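Local coordinates for protein haloacid dehalogenase-like hydrolase (Bacteroides thetaiotaomicron, PDB 2RBK) that probably acts as a magnesium-dependent phosphatase of the haloacid dehalogenase superfamily, and here holds a vanadate group that mimics the transition state of phosphoryl transfer, at residues K3-D8 with K35-F40; D186-G191 with G213-M218; I201-T206 with L219-I224. All coordinates share one frame; numbering follows the deposited sequence. Where two conformers were deposited one is given.

Contact 1: residues K3-D8 with K35-F40. With MG (magnesium ion), chain B; VN4 (oxido(dioxo)vanadium), chain C.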
ATOM      1  N   LYS A   3       0.058   8.422 -19.017  1.00 10.21           N
ATOM      2  CA  LYS A   3      -1.213   7.745 -19.243  1.00  9.71           C
ATOM      3  C   LYS A   3      -1.768   7.123 -17.970  1.00  8.90           C
ATOM      4  O   LYS A   3      -2.979   6.912 -17.910  1.00 10.27           O
ATOM      5  CB  LYS A   3      -1.097   6.688 -20.315  1.00 10.98           C
ATOM      6  CG  LYS A   3      -0.824   7.265 -21.701  1.00 16.11           C
ATOM      7  CD  LYS A   3      -0.907   6.235 -22.838  1.00 23.69           C
ATOM      8  CE  LYS A   3      -1.262   6.825 -24.201  1.00 30.23           C
ATOM      9  NZ  LYS A   3      -1.358   5.774 -25.269  1.00 29.77           N
ATOM     10  N   ALA A   4      -0.951   6.791 -16.997  1.00  9.17           N
ATOM     11  CA  ALA A   4      -1.371   6.041 -15.814  1.00  8.72           C
ATOM     12  C   ALA A   4      -0.768   6.689 -14.568  1.00  7.90           C
ATOM     13  O   ALA A   4       0.444   6.923 -14.534  1.00  9.25           O
ATOM     14  CB  ALA A   4      -0.953   4.600 -15.901  1.00  9.44           C
ATOM     15  N   LEU A   5      -1.609   6.966 -13.601  1.00  7.90           N
ATOM     16  CA  LEU A   5      -1.226   7.523 -12.291  1.00  7.79           C
ATOM     17  C   LEU A   5      -1.407   6.448 -11.239  1.00  7.76           C
ATOM     18  O   LEU A   5      -2.454   5.782 -11.204  1.00  8.92           O
ATOM     19  CB  LEU A   5      -2.126   8.684 -11.939  1.00  8.52           C
ATOM     20  CG  LEU A   5      -2.268   9.814 -12.990  1.00  8.33           C
ATOM     21  CD1 LEU A   5      -3.183  10.884 -12.465  1.00 10.36           C
ATOM     22  CD2 LEU A   5      -0.907  10.370 -13.389  1.00 10.07           C
ATOM     23  N   PHE A   6      -0.429   6.286 -10.354  1.00  7.42           N
ATOM     24  CA  PHE A   6      -0.462   5.323  -9.291  1.00  7.92           C
ATOM     25  C   PHE A   6      -0.310   6.032  -7.951  1.00  7.37           C
ATOM     26  O   PHE A   6       0.734   6.624  -7.703  1.00  8.57           O
ATOM     27  CB  PHE A   6       0.675   4.296  -9.435  1.00  7.84           C
ATOM     28  CG  PHE A   6       0.507   3.488 -10.697  1.00  7.82           C
ATOM     29  CD1 PHE A   6       1.063   3.849 -11.915  1.00  8.26           C
ATOM     30  CD2 PHE A   6      -0.265   2.318 -10.656  1.00  7.81           C
ATOM     31  CE1 PHE A   6       0.853   3.101 -13.043  1.00  9.53           C
ATOM     32  CE2 PHE A   6      -0.485   1.565 -11.796  1.00  8.49           C
ATOM     33  CZ  PHE A   6       0.101   1.956 -12.983  1.00  9.05           C
ATOM     34  N   PHE A   7      -1.348   5.962  -7.132  1.00  7.60           N
ATOM     35  CA  PHE A   7      -1.386   6.685  -5.854  1.00  7.67           C
ATOM     36  C   PHE A   7      -1.358   5.716  -4.676  1.00  7.96           C
ATOM     37  O   PHE A   7      -2.265   4.900  -4.508  1.00  8.47           O
ATOM     38  CB  PHE A   7      -2.647   7.495  -5.725  1.00  8.40           C
ATOM     39  CG  PHE A   7      -2.769   8.620  -6.708  1.00  7.94           C
ATOM     40  CD1 PHE A   7      -3.490   8.493  -7.869  1.00  9.06           C
ATOM     41  CD2 PHE A   7      -2.123   9.843  -6.475  1.00  8.74           C
ATOM     42  CE1 PHE A   7      -3.607   9.540  -8.769  1.00  9.29           C
ATOM     43  CE2 PHE A   7      -2.234  10.873  -7.388  1.00  9.09           C
ATOM     44  CZ  PHE A   7      -2.977  10.731  -8.532  1.00  9.23           C
ATOM     45  N   ASP A   8      -0.352   5.891  -3.800  1.00  8.25           N
ATOM     46  CA  ASP A   8      -0.484   5.384  -2.448  1.00  8.24           C
ATOM     47  C   ASP A   8      -1.675   6.040  -1.771  1.00  8.38           C
ATOM     48  O   ASP A   8      -2.098   7.130  -2.139  1.00  8.91           O
ATOM     49  CB  ASP A   8       0.796   5.705  -1.694  1.00  8.53           C
ATOM     50  CG  ASP A   8       0.799   5.312  -0.267  1.00  8.72           C
ATOM     51  OD1 ASP A   8       1.142   6.169   0.581  1.00 10.00           O
ATOM     52  OD2 ASP A   8       0.467   4.130   0.032  1.00 10.19           O
ATOM     53  N   LYS A  35      -9.480  14.155 -18.628  1.00 10.11           N
ATOM     54  CA  LYS A  35      -8.403  14.176 -19.616  1.00 11.03           C
ATOM     55  C   LYS A  35      -7.993  12.766 -20.074  1.00 11.14           C
ATOM     56  O   LYS A  35      -7.127  12.662 -20.964  1.00 13.34           O
ATOM     57  CB  LYS A  35      -7.205  14.934 -19.081  1.00 13.39           C
ATOM     58  CG  LYS A  35      -7.488  16.426 -19.019  1.00 19.45           C
ATOM     59  CD  LYS A  35      -6.369  17.201 -19.650  1.00 30.84           C
ATOM     60  CE  LYS A  35      -6.786  18.660 -19.926  1.00 36.94           C
ATOM     61  NZ  LYS A  35      -6.277  19.044 -21.282  1.00 44.58           N
ATOM     62  N   GLY A  36      -8.576  11.723 -19.493  1.00  9.80           N
ATOM     63  CA  GLY A  36      -8.334  10.359 -19.890  1.00 10.31           C
ATOM     64  C   GLY A  36      -7.189   9.700 -19.167  1.00  9.00           C
ATOM     65  O   GLY A  36      -6.841   8.591 -19.536  1.00  9.43           O
ATOM     66  N   LEU A  37      -6.616  10.279 -18.124  1.00  8.62           N
ATOM     67  CA  LEU A  37      -5.677   9.563 -17.311  1.00  8.37           C
ATOM     68  C   LEU A  37      -6.361   8.360 -16.687  1.00  8.43           C
ATOM     69  O   LEU A  37      -7.505   8.467 -16.243  1.00  9.72           O
ATOM     70  CB  LEU A  37      -5.081  10.409 -16.185  1.00  9.42           C
ATOM     71  CG  LEU A  37      -3.987  11.392 -16.507  1.00 10.47           C
ATOM     72  CD1 LEU A  37      -2.713  10.624 -16.962  1.00 11.36           C
ATOM     73  CD2 LEU A  37      -4.388  12.460 -17.508  1.00 11.39           C
ATOM     74  N   LYS A  38      -5.660   7.239 -16.614  1.00  9.08           N
ATOM     75  CA  LYS A  38      -6.095   6.121 -15.808  1.00  9.43           C
ATOM     76  C   LYS A  38      -5.530   6.342 -14.393  1.00 10.17           C
ATOM     77  O   LYS A  38      -4.370   6.683 -14.224  1.00 11.75           O
ATOM     78  CB  LYS A  38      -5.654   4.792 -16.379  1.00 10.40           C
ATOM     79  CG  LYS A  38      -6.132   4.533 -17.774  1.00 11.07           C
ATOM     80  CD  LYS A  38      -7.558   4.735 -18.074  1.00 12.78           C
ATOM     81  CE  LYS A  38      -7.887   4.229 -19.465  1.00 13.23           C
ATOM     82  NZ  LYS A  38      -9.231   4.567 -19.838  1.00 15.24           N
ATOM     83  N   ILE A  39      -6.395   6.130 -13.392  1.00  8.66           N
ATOM     84  CA  ILE A  39      -6.083   6.429 -12.012  1.00  8.68           C
ATOM     85  C   ILE A  39      -6.145   5.155 -11.182  1.00  8.35           C
ATOM     86  O   ILE A  39      -7.197   4.479 -11.135  1.00  9.02           O
ATOM     87  CB  ILE A  39      -7.078   7.463 -11.458  1.00  9.73           C
ATOM     88  CG1 ILE A  39      -6.954   8.793 -12.214  1.00 11.68           C
ATOM     89  CG2 ILE A  39      -6.922   7.600  -9.951  1.00 10.99           C
ATOM     90  CD1 ILE A  39      -7.996   9.808 -11.880  1.00 13.01           C
ATOM     91  N   PHE A  40      -5.028   4.774 -10.602  1.00  8.03           N
ATOM     92  CA  PHE A  40      -4.904   3.515  -9.888  1.00  8.23           C
ATOM     93  C   PHE A  40      -4.480   3.777  -8.475  1.00  7.68           C
ATOM     94  O   PHE A  40      -3.678   4.665  -8.145  1.00  9.00           O
ATOM     95  CB  PHE A  40      -3.848   2.643 -10.558  1.00  8.53           C
ATOM     96  CG  PHE A  40      -4.201   2.346 -11.998  1.00  8.46           C
ATOM     97  CD1 PHE A  40      -3.525   2.941 -13.043  1.00  8.53           C
ATOM     98  CD2 PHE A  40      -5.270   1.498 -12.258  1.00  9.37           C
ATOM     99  CE1 PHE A  40      -3.923   2.640 -14.360  1.00  8.84           C
ATOM    100  CE2 PHE A  40      -5.663   1.213 -13.564  1.00  9.10           C
ATOM    101  CZ  PHE A  40      -4.998   1.819 -14.615  1.00  8.89           C
TER
HETATM  102 MG    MG B 501       1.772   5.920   2.524  1.00  9.90          MG
HETATM  103  V   VN4 C 601      -0.165   3.090   1.645  1.00 15.22           V
HETATM  104  O1  VN4 C 601      -1.759   3.265   1.200  1.00 18.50           O
HETATM  105  O2  VN4 C 601       0.596   4.248   2.730  1.00 10.41           O
HETATM  106  O3  VN4 C 601       0.745   1.495   1.646  1.00 15.03           O
HETATM  107  O   HOH W   1      -4.580   7.035 -20.178  1.00 14.92           O
HETATM  108  O   HOH W   2       3.348   4.709   1.865  1.00 10.58           O
HETATM  109  O   HOH W   3       2.417   6.033   4.500  1.00 11.48           O
HETATM  110  O   HOH W   4      -1.121   2.034   3.222  1.00 19.13           O
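Strand 4-7, helix 23-34 and strand 38-42 form a beta-alpha-beta unit of the haloacid dehalogenase core; its parallel strands pair A4, L5 and F6 with K38, I39 and F40. The L5 backbone is gripped twice: L5 N donates to K38 O at 2.8 Å, and L5 O accepts from F40 N at 2.8 Å. K38 N to K3 O and F7 N to F40 O extend the pattern. A water joins K3 O to G36 O, in the Schellman motif that ends helix 23-34, where positive phi suits glycine.

One face carries A4, F6, K38 and F40; the charged end of K38 leads away from strand 4-7, as suits its partly exposed place. The rings of F6 and F40 lie side by side, planes 22° apart but slid so that they barely overlap, F40 CD1 over a face of F6 and 3.6 Å from F6 CE2. Small A4 sets its CB at the F40 ring edge, in plane, 3.9 Å from F40 CE1. On the other face, and from the loop before strand 38-42, L5 crosses L37 at a slant (L5 CD2 to L37 CD1 4.0 Å) and F7 crosses I39. Helix 188-199 packs on the F6 side, helices 23-34 and 250-258 on the F7 side.

Just past the strand, with CG anti to the backbone N (chi1 177°), D8 OD1 binds magnesium at 2.1 Å, alongside D10 and D211, and D8 OD2 the vanadium at 2.0 Å. Such a unit, with its aspartate at the strand end, is characteristic of the Rossmann-like HAD fold.

Contact 2: residues D186-G191 with G213-M218. With VN4 (oxido(dioxo)vanadium), chain C.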
ATOM      1  N   ASP A 186       6.812  -9.339  -4.857  1.00 10.12           N
ATOM      2  CA  ASP A 186       5.558  -8.612  -4.750  1.00  9.87           C
ATOM      3  C   ASP A 186       5.730  -7.337  -3.978  1.00  9.59           C
ATOM      4  O   ASP A 186       5.684  -7.299  -2.755  1.00 11.81           O
ATOM      5  CB  ASP A 186       4.498  -9.518  -4.139  1.00 10.03           C
ATOM      6  CG  ASP A 186       4.225 -10.682  -5.103  1.00 11.19           C
ATOM      7  OD1 ASP A 186       4.311 -10.486  -6.331  1.00 12.46           O
ATOM      8  OD2 ASP A 186       4.015 -11.785  -4.573  1.00 12.60           O
ATOM      9  N   THR A 187       5.970  -6.260  -4.722  1.00 10.99           N
ATOM     10  CA  THR A 187       6.007  -4.891  -4.260  1.00 10.48           C
ATOM     11  C   THR A 187       5.120  -4.046  -5.158  1.00 10.03           C
ATOM     12  O   THR A 187       4.631  -4.545  -6.191  1.00 10.10           O
ATOM     13  CB  THR A 187       7.425  -4.241  -4.239  1.00 16.98           C
ATOM     14  OG1 THR A 187       7.799  -3.967  -5.546  1.00 23.05           O
ATOM     15  CG2 THR A 187       8.438  -5.195  -3.606  1.00 20.64           C
ATOM     16  N   LYS A 188       4.933  -2.790  -4.825  1.00  9.83           N
ATOM     17  CA  LYS A 188       4.077  -1.979  -5.702  1.00  9.67           C
ATOM     18  C   LYS A 188       4.595  -1.888  -7.128  1.00  9.23           C
ATOM     19  O   LYS A 188       3.796  -1.647  -8.045  1.00 11.27           O
ATOM     20  CB  LYS A 188       3.851  -0.619  -5.072  1.00  9.53           C
ATOM     21  CG  LYS A 188       3.045  -0.640  -3.796  1.00 10.39           C
ATOM     22  CD  LYS A 188       2.921   0.697  -3.162  1.00  9.66           C
ATOM     23  CE  LYS A 188       2.269   0.606  -1.776  1.00 11.04           C
ATOM     24  NZ  LYS A 188       1.917   1.940  -1.209  1.00 10.31           N
ATOM     25  N   GLN A 189       5.892  -2.016  -7.329  1.00  9.47           N
ATOM     26  CA  GLN A 189       6.453  -2.060  -8.695  1.00 10.18           C
ATOM     27  C   GLN A 189       5.848  -3.169  -9.521  1.00  9.45           C
ATOM     28  O   GLN A 189       5.544  -3.005 -10.717  1.00  9.28           O
ATOM     29  CB  GLN A 189       7.987  -2.213  -8.655  1.00 13.79           C
ATOM     30  CG  GLN A 189       8.733  -2.823  -9.780  1.00 14.68           C
ATOM     31  CD  GLN A 189      10.223  -2.745  -9.659  1.00 15.49           C
ATOM     32  OE1 GLN A 189      10.735  -2.249  -8.647  1.00 18.63           O
ATOM     33  NE2 GLN A 189      10.970  -3.160 -10.698  1.00 22.52           N
ATOM     34  N   LYS A 190       5.714  -4.382  -8.927  1.00  9.78           N
ATOM     35  CA  LYS A 190       5.031  -5.505  -9.594  1.00  9.53           C
ATOM     36  C   LYS A 190       3.624  -5.124  -9.937  1.00  9.05           C
ATOM     37  O   LYS A 190       3.102  -5.447 -11.014  1.00  9.11           O
ATOM     38  CB  LYS A 190       5.042  -6.736  -8.660  1.00 10.75           C
ATOM     39  CG  LYS A 190       4.187  -7.925  -9.097  1.00 10.54           C
ATOM     40  CD  LYS A 190       4.588  -8.515 -10.385  1.00 10.61           C
ATOM     41  CE  LYS A 190       3.981  -9.931 -10.548  1.00 10.33           C
ATOM     42  NZ  LYS A 190       4.274 -10.533 -11.885  1.00 11.08           N
ATOM     43  N   GLY A 191       2.934  -4.438  -9.006  1.00  9.06           N
ATOM     44  CA  GLY A 191       1.583  -3.999  -9.267  1.00  9.26           C
ATOM     45  C   GLY A 191       1.500  -3.084 -10.495  1.00  8.77           C
ATOM     46  O   GLY A 191       0.608  -3.257 -11.322  1.00  8.86           O
ATOM     47  N   GLY A 213       8.315   4.202   2.859  1.00 12.01           N
ATOM     48  CA  GLY A 213       9.314   3.278   2.397  1.00 12.46           C
ATOM     49  C   GLY A 213       8.773   2.216   1.446  1.00 11.31           C
ATOM     50  O   GLY A 213       9.532   1.834   0.534  1.00 12.90           O
ATOM     51  N   ASN A 214       7.541   1.787   1.599  1.00 11.14           N
ATOM     52  CA  ASN A 214       6.984   0.786   0.711  1.00 12.05           C
ATOM     53  C   ASN A 214       6.574   1.348  -0.662  1.00 10.40           C
ATOM     54  O   ASN A 214       6.083   0.601  -1.489  1.00 11.61           O
ATOM     55  CB  ASN A 214       5.802   0.036   1.331  1.00 13.49           C
ATOM     56  CG  ASN A 214       4.522   0.855   1.502  1.00 12.93           C
ATOM     57  OD1 ASN A 214       4.655   2.077   1.685  1.00 14.73           O
ATOM     58  ND2 ASN A 214       3.343   0.235   1.537  1.00 12.98           N
ATOM     59  N   ASP A 215       6.822   2.668  -0.873  1.00  9.64           N
ATOM     60  CA  ASP A 215       6.627   3.293  -2.140  1.00  9.45           C
ATOM     61  C   ASP A 215       7.923   3.438  -2.923  1.00  9.14           C
ATOM     62  O   ASP A 215       7.874   3.823  -4.094  1.00  9.42           O
ATOM     63  CB  ASP A 215       6.017   4.696  -1.956  1.00  9.57           C
ATOM     64  CG  ASP A 215       4.684   4.648  -1.255  1.00  9.51           C
ATOM     65  OD1 ASP A 215       3.877   3.745  -1.676  1.00 11.76           O
ATOM     66  OD2 ASP A 215       4.430   5.486  -0.376  1.00 10.05           O
ATOM     67  N   ILE A 216       9.065   3.210  -2.296  1.00  9.62           N
ATOM     68  CA  ILE A 216      10.333   3.496  -2.971  1.00  9.42           C
ATOM     69  C   ILE A 216      10.458   2.728  -4.275  1.00  9.26           C
ATOM     70  O   ILE A 216      10.889   3.299  -5.278  1.00  9.89           O
ATOM     71  CB  ILE A 216      11.507   3.244  -1.983  1.00 10.88           C
ATOM     72  CG1 ILE A 216      11.556   4.380  -0.976  1.00 12.38           C
ATOM     73  CG2 ILE A 216      12.824   3.049  -2.703  1.00 12.40           C
ATOM     74  CD1 ILE A 216      12.541   4.158   0.191  1.00 14.26           C
ATOM     75  N   SER A 217      10.094   1.432  -4.281  1.00  9.87           N
ATOM     76  CA  SER A 217      10.287   0.693  -5.539  1.00 10.14           C
ATOM     77  C   SER A 217       9.403   1.277  -6.628  1.00  9.28           C
ATOM     78  O   SER A 217       9.863   1.362  -7.792  1.00  9.99           O
ATOM     79  CB  SER A 217      10.112  -0.783  -5.385  1.00 11.54           C
ATOM     80  OG  SER A 217       8.805  -1.138  -5.026  1.00 12.43           O
ATOM     81  N   MET A 218       8.177   1.682  -6.352  1.00  8.96           N
ATOM     82  CA  MET A 218       7.353   2.275  -7.420  1.00  9.12           C
ATOM     83  C   MET A 218       7.756   3.700  -7.772  1.00  8.39           C
ATOM     84  O   MET A 218       7.505   4.106  -8.923  1.00  8.90           O
ATOM     85  CB  MET A 218       5.845   2.184  -7.149  1.00  9.67           C
ATOM     86  CG  MET A 218       5.267   3.092  -6.097  1.00  9.77           C
ATOM     87  SD  MET A 218       3.473   3.107  -6.251  1.00  9.65           S
ATOM     88  CE  MET A 218       3.049   4.313  -4.989  1.00 11.08           C
TER
HETATM   89  V   VN4 C 601      -0.165   3.090   1.645  1.00 15.22           V
HETATM   90  O1  VN4 C 601      -1.759   3.265   1.200  1.00 18.50           O
HETATM   91  O2  VN4 C 601       0.596   4.248   2.730  1.00 10.41           O
HETATM   92  O3  VN4 C 601       0.745   1.495   1.646  1.00 15.03           O
HETATM   93  O   HOH W   5       5.438  -2.159  -1.825  1.00 16.71           O
HETATM   94  O   HOH W   6      12.212  -0.070  -8.508  1.00 17.64           O
HETATM   95  O   HOH W   4      -1.121   2.034   3.222  1.00 19.13           O
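K188 reaches past N214 and D215 with its chain extended beyond CG, so that the ammonium group arrives at the vanadate. The stem crosses both residues obliquely, and M218 lays SD and CE against it, M218 SD 3.9 Å from K188 CB. K188 NZ forms a salt bridge to D215 OD1 at 2.7 Å, meeting the oxygen nearly along its C-O bond, and also donates to vanadate O3 and to A42 O. Lysine suits this place because a long apolar stem can carry a charge that serves several acceptors. Aspartate suits its partner: D215 OD2 accepts from D211 N and G212 N, which fixes the carboxylate while OD1 holds the lysine. N214 ND2 lies 3.5 Å from K188 CE and donates to the same vanadate O3 at 2.9 Å, with an N-H...O angle of 164°.

Farther from the ligand, the hydroxyls of T187 and S217 meet at 3.0 Å between OG1 and OG. T187 is the N-cap of helix 188-199, and its OG1, held between the backbone N and the carbonyl carbon (chi1 74°), also takes a weak bond from Q189 N. Waters bridge K188 N to N214 O and Q189 OE1 to S217 O. A lysine at a helix start, paired with an aspartate and donating to the vanadate, is typical of the HAD phosphoryl-transfer site.

Contact 3: residues I201-T206 with L219-I224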
ATOM      1  N   ILE A 201      -0.416  -0.007 -21.529  1.00 10.32           N
ATOM      2  CA  ILE A 201       0.339   1.208 -21.216  1.00  9.87           C
ATOM      3  C   ILE A 201       1.801   0.858 -21.060  1.00  9.42           C
ATOM      4  O   ILE A 201       2.107  -0.189 -20.510  1.00 10.72           O
ATOM      5  CB  ILE A 201      -0.289   1.894 -19.995  1.00 10.03           C
ATOM      6  CG1 ILE A 201      -1.683   2.400 -20.343  1.00 10.87           C
ATOM      7  CG2 ILE A 201       0.584   2.994 -19.430  1.00 10.13           C
ATOM      8  CD1 ILE A 201      -2.501   2.956 -19.189  1.00 11.95           C
ATOM      9  N   LYS A 202       2.696   1.727 -21.546  1.00  9.92           N
ATOM     10  CA  LYS A 202       4.096   1.492 -21.388  1.00 10.02           C
ATOM     11  C   LYS A 202       4.616   2.067 -20.076  1.00  9.43           C
ATOM     12  O   LYS A 202       4.069   3.046 -19.560  1.00  9.66           O
ATOM     13  CB  LYS A 202       4.902   2.122 -22.535  1.00 11.09           C
ATOM     14  CG  LYS A 202       4.539   1.655 -23.918  1.00 13.72           C
ATOM     15  CD  LYS A 202       4.710   0.199 -24.116  1.00 17.61           C
ATOM     16  CE  LYS A 202       5.996  -0.503 -24.051  1.00 21.64           C
ATOM     17  NZ  LYS A 202       5.795  -1.842 -24.770  1.00 27.94           N
ATOM     18  N   LEU A 203       5.686   1.444 -19.561  1.00  9.55           N
ATOM     19  CA  LEU A 203       6.268   1.949 -18.299  1.00  9.78           C
ATOM     20  C   LEU A 203       6.654   3.420 -18.430  1.00  9.70           C
ATOM     21  O   LEU A 203       6.555   4.205 -17.456  1.00  9.56           O
ATOM     22  CB  LEU A 203       7.487   1.110 -17.941  1.00 11.04           C
ATOM     23  CG  LEU A 203       8.074   1.409 -16.552  1.00 11.30           C
ATOM     24  CD1 LEU A 203       7.085   1.114 -15.456  1.00 11.60           C
ATOM     25  CD2 LEU A 203       9.369   0.598 -16.375  1.00 13.85           C
ATOM     26  N   GLU A 204       7.077   3.828 -19.618  1.00  9.96           N
ATOM     27  CA  GLU A 204       7.521   5.199 -19.835  0.64  9.86           C
ATOM     28  C   GLU A 204       6.371   6.185 -19.777  1.00  9.79           C
ATOM     29  O   GLU A 204       6.608   7.417 -19.818  1.00 11.40           O
ATOM     30  CB  GLU A 204       8.279   5.235 -21.186  0.64  9.98           C
ATOM     31  CG  GLU A 204       9.544   4.425 -21.334  0.64 12.16           C
ATOM     32  CD  GLU A 204       9.511   2.930 -21.036  0.64 14.93           C
ATOM     33  OE1 GLU A 204       8.552   2.353 -21.651  0.64 14.08           O
ATOM     34  OE2 GLU A 204      10.352   2.519 -20.103  0.64 14.14           O
ATOM     35  N   GLU A 205       5.127   5.734 -19.638  1.00  9.23           N
ATOM     36  CA  GLU A 205       3.909   6.537 -19.566  1.00  9.30           C
ATOM     37  C   GLU A 205       3.292   6.524 -18.179  1.00  8.59           C
ATOM     38  O   GLU A 205       2.102   6.813 -18.011  1.00  9.68           O
ATOM     39  CB  GLU A 205       2.921   6.023 -20.615  1.00 10.51           C
ATOM     40  CG  GLU A 205       3.397   6.084 -22.048  1.00 12.91           C
ATOM     41  CD  GLU A 205       2.537   5.303 -23.051  1.00 14.41           C
ATOM     42  OE1 GLU A 205       2.429   5.796 -24.204  1.00 18.62           O
ATOM     43  OE2 GLU A 205       1.947   4.186 -22.781  1.00 13.99           O
ATOM     44  N   THR A 206       4.065   6.162 -17.139  1.00  8.63           N
ATOM     45  CA  THR A 206       3.554   6.029 -15.782  1.00  8.27           C
ATOM     46  C   THR A 206       4.062   7.130 -14.858  1.00  8.15           C
ATOM     47  O   THR A 206       5.184   7.634 -15.020  1.00  9.07           O
ATOM     48  CB  THR A 206       3.937   4.669 -15.185  1.00  8.51           C
ATOM     49  OG1 THR A 206       5.353   4.517 -15.095  1.00  8.86           O
ATOM     50  CG2 THR A 206       3.343   3.535 -16.014  1.00  8.79           C
ATOM     51  N   LEU A 219       8.335   4.455  -6.854  1.00  8.50           N
ATOM     52  CA  LEU A 219       8.863   5.794  -7.144  1.00  8.89           C
ATOM     53  C   LEU A 219      10.035   5.677  -8.138  1.00  8.76           C
ATOM     54  O   LEU A 219      10.170   6.515  -9.019  1.00  9.67           O
ATOM     55  CB  LEU A 219       9.275   6.505  -5.878  1.00  9.37           C
ATOM     56  CG  LEU A 219       8.107   6.943  -4.998  1.00  9.93           C
ATOM     57  CD1 LEU A 219       8.538   7.401  -3.613  1.00 11.69           C
ATOM     58  CD2 LEU A 219       7.297   8.043  -5.636  1.00 11.18           C
ATOM     59  N   ARG A 220      10.880   4.665  -7.947  1.00  9.34           N
ATOM     60  CA  ARG A 220      12.009   4.444  -8.836  0.54  9.96           C
ATOM     61  C   ARG A 220      11.549   3.858 -10.164  1.00  9.64           C
ATOM     62  O   ARG A 220      12.118   4.154 -11.212  1.00 11.31           O
ATOM     63  CB  ARG A 220      13.055   3.570  -8.136  0.54 11.97           C
ATOM     64  CG  ARG A 220      13.782   4.276  -7.013  0.54 14.29           C
ATOM     65  CD  ARG A 220      15.041   3.558  -6.539  0.54 18.33           C
ATOM     66  NE  ARG A 220      15.673   4.267  -5.428  0.54 21.69           N
ATOM     67  CZ  ARG A 220      16.410   5.360  -5.424  0.54 21.52           C
ATOM     68  NH1 ARG A 220      16.652   5.942  -6.612  0.54 24.55           N
ATOM     69  NH2 ARG A 220      16.908   5.879  -4.306  0.54 23.47           N
ATOM     70  N   HIS A 221      10.542   2.969 -10.153  1.00  9.69           N
ATOM     71  CA  HIS A 221      10.155   2.207 -11.324  1.00  9.47           C
ATOM     72  C   HIS A 221       9.298   2.969 -12.286  1.00  9.10           C
ATOM     73  O   HIS A 221       9.450   2.826 -13.531  1.00 10.33           O
ATOM     74  CB  HIS A 221       9.449   0.939 -10.863  1.00 10.38           C
ATOM     75  CG  HIS A 221       9.124  -0.050 -11.958  1.00 10.16           C
ATOM     76  ND1 HIS A 221      10.116  -0.617 -12.727  1.00 12.39           N
ATOM     77  CD2 HIS A 221       7.907  -0.589 -12.306  1.00 11.51           C
ATOM     78  CE1 HIS A 221       9.483  -1.469 -13.551  1.00 13.54           C
ATOM     79  NE2 HIS A 221       8.200  -1.478 -13.310  1.00 12.41           N
ATOM     80  N   ALA A 222       8.345   3.749 -11.799  1.00  9.02           N
ATOM     81  CA  ALA A 222       7.532   4.574 -12.671  1.00  9.20           C
ATOM     82  C   ALA A 222       8.410   5.554 -13.441  1.00  9.19           C
ATOM     83  O   ALA A 222       9.510   5.908 -13.014  1.00  9.92           O
ATOM     84  CB  ALA A 222       6.485   5.326 -11.870  1.00  9.77           C
ATOM     85  N   ALA A 223       7.932   6.019 -14.611  1.00  9.27           N
ATOM     86  CA  ALA A 223       8.708   6.982 -15.362  1.00  8.93           C
ATOM     87  C   ALA A 223       8.992   8.233 -14.543  1.00  8.98           C
ATOM     88  O   ALA A 223      10.106   8.809 -14.607  1.00 10.21           O
ATOM     89  CB  ALA A 223       8.061   7.297 -16.706  1.00  9.54           C
ATOM     90  N   ILE A 224       7.996   8.696 -13.815  1.00  8.91           N
ATOM     91  CA  ILE A 224       8.082   9.872 -12.957  1.00  8.88           C
ATOM     92  C   ILE A 224       7.576   9.456 -11.593  1.00  8.95           C
ATOM     93  O   ILE A 224       6.407   9.029 -11.497  1.00  9.67           O
ATOM     94  CB  ILE A 224       7.328  11.060 -13.508  1.00 10.17           C
ATOM     95  CG1 ILE A 224       7.847  11.480 -14.896  1.00 12.18           C
ATOM     96  CG2 ILE A 224       7.376  12.218 -12.500  1.00 12.76           C
ATOM     97  CD1 ILE A 224       6.956  12.449 -15.630  1.00 14.48           C
TER
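L203 lays its isobutyl end over one face of the H221 imidazole, the two side chains crossing at about a right angle. With chi1 at -172° CG of L203 comes near H221, and chi2 of 62° lays both methyls against the ring: L203 CD1 is over the face, offset toward the rim, 3.8 Å from the H221 centroid in a CH-pi contact, and L203 CD2 is 3.5 Å from H221 CE1. The branched end of leucine suits a flat partner, while histidine keeps a polar edge for D193, to which NE2 is hydrogen-bonded.

T206 OG1 sits between its own backbone N and carbonyl carbon (chi1 62°), which puts it between L203 O and A223 N. It donates to L203 O at 2.7 Å, in the carbonyl plane on a lone pair, and accepts from A223 N at 3.0 Å. Replacing T206 with a valine would probably leave A223 N without this acceptor and take from L203 O the hydroxyl donor, with T206 N still bonded there. Small A223 fits close by, its CB 3.4 Å from E204 O.

L219 and A222 belong to a second magnesium site seen in this protein but not filled here. I224 N donates to T206 O at 3.2 Å, where strands 206-210 and 224-227 begin to pair. The contact joins the turn after helix 188-199 to the end of helix 216-221, with F6 of strand 4-7 touching T206.

Overall arrangement
Contact 1 is the most deeply buried of the three, a sheet core of backbone bonds and apolar side chains apart from D8 at its end, whereas contacts 2 and 3 are partly buried and mix polar with apolar groups. Contact 2 is the charged one, and it meets contact 1 at the vanadate, where K188 NZ lies 2.9 Å from D8 OD2. Contact 3 lies beside the start of strand 4-7, where E205 O meets the backbone N of K3 and A4 in probable hydrogen bonds; its chemistry is a threonine hydroxyl bridging two backbone groups, a strand-edge bond and a leucine-on-imidazole CH-pi contact. Contacts 2 and 3 share helix 216-221, one using its start, the other its far end.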